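Local coordinates for putative cell invasion protein with MAC/Perforin domain (Bacteroides thetaiotaomicron VPI-5482, PDB 3KK7), which is a MACPF-family protein of uncertain function that may act on membranes, possibly in cell invasion, at residues D244-A249 against E282-K287; Y491-T496 against T530-R535. All coordinates share one frame; numbering follows the deposited sequence.

Contact 1 (D244-A249 against E282-K287); sequences DVAINA and ETITNK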
loop_
_atom_site.group_PDB
_atom_site.type_symbol
_atom_site.label_atom_id
_atom_site.label_comp_id
_atom_site.label_asym_id
_atom_site.label_seq_id
_atom_site.Cartn_x
_atom_site.Cartn_y
_atom_site.Cartn_z
ATOM N N ASP A 244 1.789 30.951 -10.865
ATOM C CA ASP A 244 0.409 30.957 -11.347
ATOM C C ASP A 244 0.268 31.812 -12.629
ATOM O O ASP A 244 -0.383 31.400 -13.586
ATOM C CB ASP A 244 -0.548 31.521 -10.270
ATOM C CG ASP A 244 -0.815 30.566 -9.117
ATOM O OD1 ASP A 244 -0.416 29.377 -9.131
ATOM O OD2 ASP A 244 -1.446 31.022 -8.159
ATOM N N VAL A 245 0.882 32.992 -12.643
ATOM C CA VAL A 245 0.787 33.911 -13.789
ATOM C C VAL A 245 1.606 33.379 -14.938
ATOM O O VAL A 245 1.173 33.452 -16.099
ATOM C CB VAL A 245 1.313 35.324 -13.438
ATOM C CG1 VAL A 245 1.289 36.259 -14.660
ATOM C CG2 VAL A 245 0.507 35.932 -12.272
ATOM N N ALA A 246 2.781 32.827 -14.624
ATOM C CA ALA A 246 3.678 32.355 -15.665
ATOM C C ALA A 246 3.088 31.149 -16.380
ATOM O O ALA A 246 2.992 31.121 -17.611
ATOM C CB ALA A 246 5.019 32.027 -15.105
ATOM N N ILE A 247 2.681 30.149 -15.609
ATOM C CA ILE A 247 2.052 28.964 -16.196
ATOM C C ILE A 247 0.952 29.383 -17.149
ATOM O O ILE A 247 0.908 28.952 -18.286
ATOM C CB ILE A 247 1.430 28.031 -15.142
ATOM C CG1 ILE A 247 2.541 27.298 -14.372
ATOM C CG2 ILE A 247 0.481 27.012 -15.842
ATOM C CD1 ILE A 247 2.030 26.446 -13.168
ATOM N N ASN A 248 0.094 30.273 -16.668
ATOM C CA ASN A 248 -1.050 30.727 -17.430
ATOM C C ASN A 248 -0.703 31.549 -18.675
ATOM O O ASN A 248 -1.503 31.603 -19.603
ATOM C CB ASN A 248 -2.011 31.475 -16.519
ATOM C CG ASN A 248 -3.432 30.994 -16.668
ATOM O OD1 ASN A 248 -3.708 29.771 -16.580
ATOM N ND2 ASN A 248 -4.365 31.944 -16.865
ATOM N N ALA A 249 0.468 32.173 -18.717
ATOM C CA ALA A 249 0.909 32.871 -19.925
ATOM C C ALA A 249 1.749 31.985 -20.848
ATOM O O ALA A 249 2.200 32.445 -21.901
ATOM C CB ALA A 249 1.704 34.125 -19.568
ATOM N N GLU A 282 7.853 38.680 -21.773
ATOM C CA GLU A 282 8.002 39.745 -20.776
ATOM C C GLU A 282 7.249 39.423 -19.473
ATOM O O GLU A 282 7.768 39.657 -18.385
ATOM C CB GLU A 282 7.497 41.053 -21.365
ATOM C CG GLU A 282 8.002 42.308 -20.683
ATOM C CD GLU A 282 8.290 43.437 -21.696
ATOM O OE1 GLU A 282 9.032 43.174 -22.689
ATOM O OE2 GLU A 282 7.781 44.573 -21.497
ATOM N N THR A 283 6.045 38.861 -19.571
ATOM C CA THR A 283 5.304 38.424 -18.383
ATOM C C THR A 283 6.145 37.507 -17.488
ATOM O O THR A 283 5.974 37.492 -16.271
ATOM C CB THR A 283 4.020 37.629 -18.760
ATOM O OG1 THR A 283 3.172 38.438 -19.567
ATOM C CG2 THR A 283 3.233 37.199 -17.518
ATOM N N ILE A 284 7.023 36.722 -18.103
ATOM C CA ILE A 284 7.809 35.727 -17.391
ATOM C C ILE A 284 9.099 36.321 -16.874
ATOM O O ILE A 284 9.416 36.230 -15.699
ATOM C CB ILE A 284 8.098 34.514 -18.302
ATOM C CG1 ILE A 284 6.820 33.683 -18.443
ATOM C CG2 ILE A 284 9.202 33.656 -17.741
ATOM C CD1 ILE A 284 6.833 32.815 -19.620
ATOM N N THR A 285 9.834 36.955 -17.755
ATOM C CA THR A 285 11.120 37.520 -17.387
ATOM C C THR A 285 11.024 38.637 -16.326
ATOM O O THR A 285 11.947 38.805 -15.532
ATOM C CB THR A 285 11.840 38.026 -18.630
ATOM O OG1 THR A 285 10.989 38.965 -19.301
ATOM C CG2 THR A 285 12.164 36.848 -19.544
ATOM N N ASN A 286 9.916 39.377 -16.320
ATOM C CA ASN A 286 9.659 40.382 -15.289
ATOM C C ASN A 286 9.569 39.806 -13.868
ATOM O O ASN A 286 9.784 40.524 -12.898
ATOM C CB ASN A 286 8.369 41.157 -15.583
ATOM C CG ASN A 286 8.503 42.163 -16.753
ATOM O OD1 ASN A 286 9.597 42.442 -17.278
ATOM N ND2 ASN A 286 7.358 42.711 -17.160
ATOM N N LYS A 287 9.255 38.523 -13.744
ATOM C CA LYS A 287 9.199 37.872 -12.435
ATOM C C LYS A 287 10.281 36.820 -12.203
ATOM O O LYS A 287 10.654 36.562 -11.061
ATOM C CB LYS A 287 7.820 37.231 -12.247
ATOM C CG LYS A 287 6.653 38.223 -12.222
ATOM C CD LYS A 287 6.847 39.348 -11.188
ATOM C CE LYS A 287 5.703 40.323 -11.208
ATOM N NZ LYS A 287 5.684 41.067 -9.938
#
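Segments 244-249 and 282-287, on helices 236-249 and 278-285, come nearest at Ala-246 and Ile-284, CA to CA 5.6 Å, a short separation made possible by alanine, whose side chain is a single methyl. No hydrogen bond crosses between the segments, and what holds them is apolar contact. At the exposed edge CG2 of Thr-283 meets two side chains. It touches CG1 of Val-245 at 3.6 Å, the two side chains crossing at about a right angle, and CB of Ala-249 at 4.0 Å. Val-245, though exposed, suits its place by turning a methyl to the neighbouring helix. Val-245 and Ala-249 are one helical turn apart, joined by the backbone bond from Ala-249 N to Val-245 O, so the methyl spans consecutive turns of the same helix face. The torsions arrange this: CG2 of Thr-283 stands anti to its own backbone N, while OG1 (chi1 -59°) is set beside that N. Threonine suits this partly exposed place because it offers a methyl to the neighbouring helix and still carries a hydroxyl. Deeper in, CG1 of Ile-284 reaches CB of Ala-246 at 4.1 Å. A branched isoleucine fits here because it serves several neighbours: it also touches Leu-291 of strand 288-298 and Ile-313, and Ala-246 lies on Phe-288 and Leu-291 of that same strand. A polar tie lies just beside the methyl contacts, where ND2 of Asn-280 bonds to the carbonyl O of Ala-249. Both helices belong to the insertion between the antiparallel strands 220-230 and 288-298 of the bent central sheet. Their place there probably corresponds to one of the helical clusters that, in pore-forming MACPF proteins, unfold into a transmembrane hairpin.

Contact 2 (Y491-T496 against T530-R535); sequences YIYNPT and TTLYQR
OD1 of Asn-494 accepts two backbone N-H groups, from Thr-496 and Ser-497. The first bond, 3.0 Å from Thr-496 N to Asn-494 OD1, lies in the carbonyl plane, is somewhat bent (142° at the hydrogen) and closes an Asx turn, a role asparagine's short amide fills well. Across the contact the chemistry is apolar, and Leu-532 carries all of it. Its CG stands anti to the backbone N (chi1 -157°), which sends the fork toward the strand. CD2 of Leu-532 lies over one face of the Tyr-491 ring, displaced toward the CG-CD1 side, 3.4 Å from CD1 of Tyr-491. The other methyl, CD1 of Leu-532, reaches CB of Tyr-493 at 4.1 Å. Leucine's fork is what lets one helix residue meet both tyrosines, two apart on the same side of the strand. An alanine in place of Tyr-491 would keep only CB near CD2 of Leu-532, and losing the ring face is likely to open a gap beside that methyl and let the leucine turn more freely. Tyrosine suits position 493 because its ring is at home in the interior while OH bonds to the carbonyl O of Lys-525. Strand 489-494 runs between strands 480-484 and 499-504; helix 529-535 packs on one face of their sheet and, through Tyr-533, touches helix 177-186.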
loop_
_atom_site.group_PDB
_atom_site.type_symbol
_atom_site.label_atom_id
_atom_site.label_comp_id
_atom_site.label_asym_id
_atom_site.label_seq_id
_atom_site.Cartn_x
_atom_site.Cartn_y
_atom_site.Cartn_z
ATOM N N TYR A 491 -6.890 -22.700 4.862
ATOM C CA TYR A 491 -7.440 -21.972 5.996
ATOM C C TYR A 491 -7.676 -23.005 7.089
ATOM O O TYR A 491 -8.497 -23.927 6.924
ATOM C CB TYR A 491 -8.735 -21.255 5.627
ATOM C CG TYR A 491 -8.567 -20.165 4.622
ATOM C CD1 TYR A 491 -8.200 -18.892 5.021
ATOM C CD2 TYR A 491 -8.771 -20.391 3.270
ATOM C CE1 TYR A 491 -8.033 -17.853 4.099
ATOM C CE2 TYR A 491 -8.606 -19.352 2.339
ATOM C CZ TYR A 491 -8.233 -18.091 2.776
ATOM O OH TYR A 491 -8.058 -17.051 1.906
ATOM N N ILE A 492 -6.889 -22.873 8.161
ATOM C CA ILE A 492 -6.988 -23.717 9.346
ATOM C C ILE A 492 -7.721 -22.900 10.401
ATOM O O ILE A 492 -7.268 -21.826 10.787
ATOM C CB ILE A 492 -5.608 -24.168 9.833
ATOM C CG1 ILE A 492 -4.849 -24.774 8.650
ATOM C CG2 ILE A 492 -5.738 -25.178 10.947
ATOM C CD1 ILE A 492 -3.602 -25.571 9.023
ATOM N N TYR A 493 -8.875 -23.399 10.831
ATOM C CA TYR A 493 -9.790 -22.610 11.640
ATOM C C TYR A 493 -10.263 -23.380 12.837
ATOM O O TYR A 493 -10.419 -24.595 12.779
ATOM C CB TYR A 493 -11.000 -22.154 10.810
ATOM C CG TYR A 493 -11.930 -23.258 10.350
ATOM C CD1 TYR A 493 -11.636 -24.009 9.215
ATOM C CD2 TYR A 493 -13.128 -23.518 11.027
ATOM C CE1 TYR A 493 -12.496 -24.996 8.767
ATOM C CE2 TYR A 493 -13.999 -24.517 10.597
ATOM C CZ TYR A 493 -13.676 -25.257 9.469
ATOM O OH TYR A 493 -14.521 -26.256 9.043
ATOM N N ASN A 494 -10.462 -22.639 13.923
ATOM C CA ASN A 494 -10.968 -23.170 15.184
ATOM C C ASN A 494 -12.417 -22.717 15.371
ATOM O O ASN A 494 -12.660 -21.559 15.733
ATOM C CB ASN A 494 -10.105 -22.669 16.336
ATOM C CG ASN A 494 -10.477 -23.296 17.665
ATOM O OD1 ASN A 494 -11.655 -23.378 18.029
ATOM N ND2 ASN A 494 -9.467 -23.728 18.403
ATOM N N PRO A 495 -13.384 -23.625 15.142
ATOM C CA PRO A 495 -14.775 -23.226 15.168
ATOM C C PRO A 495 -15.377 -23.101 16.576
ATOM O O PRO A 495 -16.569 -22.836 16.680
ATOM C CB PRO A 495 -15.442 -24.346 14.402
ATOM C CG PRO A 495 -14.695 -25.540 14.868
ATOM C CD PRO A 495 -13.260 -25.079 14.992
ATOM N N THR A 496 -14.581 -23.278 17.633
ATOM C CA THR A 496 -15.012 -22.931 18.983
ATOM C C THR A 496 -14.548 -21.531 19.367
ATOM O O THR A 496 -15.314 -20.776 19.960
ATOM C CB THR A 496 -14.450 -23.873 20.018
ATOM O OG1 THR A 496 -14.477 -25.210 19.510
ATOM C CG2 THR A 496 -15.251 -23.780 21.310
ATOM N N THR A 530 -17.389 -16.764 2.883
ATOM C CA THR A 530 -18.100 -15.638 3.478
ATOM C C THR A 530 -18.243 -15.911 4.966
ATOM O O THR A 530 -18.044 -15.009 5.765
ATOM C CB THR A 530 -19.468 -15.316 2.778
ATOM O OG1 THR A 530 -20.424 -16.319 3.098
ATOM C CG2 THR A 530 -19.358 -15.248 1.254
ATOM N N THR A 531 -18.522 -17.165 5.339
ATOM C CA THR A 531 -18.576 -17.566 6.756
ATOM C C THR A 531 -17.223 -17.326 7.415
ATOM O O THR A 531 -17.134 -16.769 8.514
ATOM C CB THR A 531 -18.999 -19.055 6.925
ATOM O OG1 THR A 531 -20.392 -19.181 6.623
ATOM C CG2 THR A 531 -18.727 -19.584 8.356
ATOM N N LEU A 532 -16.159 -17.709 6.736
ATOM C CA LEU A 532 -14.835 -17.534 7.304
ATOM C C LEU A 532 -14.560 -16.070 7.634
ATOM O O LEU A 532 -14.284 -15.721 8.779
ATOM C CB LEU A 532 -13.776 -18.073 6.347
ATOM C CG LEU A 532 -12.446 -18.450 6.993
ATOM C CD1 LEU A 532 -12.692 -19.535 8.082
ATOM C CD2 LEU A 532 -11.450 -18.917 5.902
ATOM N N TYR A 533 -14.672 -15.189 6.655
ATOM C CA TYR A 533 -14.315 -13.803 6.918
ATOM C C TYR A 533 -15.374 -13.021 7.686
ATOM O O TYR A 533 -15.089 -11.944 8.206
ATOM C CB TYR A 533 -13.883 -13.062 5.636
ATOM C CG TYR A 533 -14.871 -12.982 4.480
ATOM C CD1 TYR A 533 -16.068 -12.272 4.593
ATOM C CD2 TYR A 533 -14.563 -13.532 3.236
ATOM C CE1 TYR A 533 -16.951 -12.141 3.514
ATOM C CE2 TYR A 533 -15.453 -13.421 2.154
ATOM C CZ TYR A 533 -16.646 -12.724 2.305
ATOM O OH TYR A 533 -17.533 -12.622 1.257
ATOM N N GLN A 534 -16.599 -13.513 7.744
ATOM C CA GLN A 534 -17.614 -12.796 8.523
ATOM C C GLN A 534 -17.545 -13.151 10.001
ATOM O O GLN A 534 -17.921 -12.332 10.846
ATOM C CB GLN A 534 -19.029 -13.034 7.996
ATOM C CG GLN A 534 -19.257 -12.359 6.683
ATOM C CD GLN A 534 -20.670 -12.403 6.229
ATOM O OE1 GLN A 534 -21.506 -13.165 6.736
ATOM N NE2 GLN A 534 -20.967 -11.569 5.263
ATOM N N ARG A 535 -17.072 -14.364 10.305
ATOM C CA ARG A 535 -17.140 -14.889 11.657
ATOM C C ARG A 535 -15.795 -15.249 12.250
ATOM O O ARG A 535 -15.730 -15.527 13.436
ATOM C CB ARG A 535 -18.086 -16.101 11.702
ATOM C CG ARG A 535 -19.592 -15.767 11.381
ATOM C CD ARG A 535 -20.525 -17.011 11.458
ATOM N NE ARG A 535 -20.209 -17.820 12.644
ATOM C CZ ARG A 535 -20.531 -19.105 12.826
ATOM N NH1 ARG A 535 -21.249 -19.775 11.921
ATOM N NH2 ARG A 535 -20.140 -19.723 13.943
#

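The two contacts share no helix or strand and lie on opposite sides of the chain's centre, their centres 63 Å apart and their nearest atoms about 46 Å. Contact 1 is partly buried, far out at about 39 Å from the chain's centre, and joins helix to helix within the MACPF region. Contact 2, at about 26 Å, is fully buried and joins helix to strand in the D3 region. No hydrogen bond crosses either pair of segments. Contact 1 is made of aliphatic groups, from alanine methyls to an isoleucine, with Val-245 and Thr-283 at its exposed edge, whereas contact 2 sets a single branched aliphatic residue against aromatic ones.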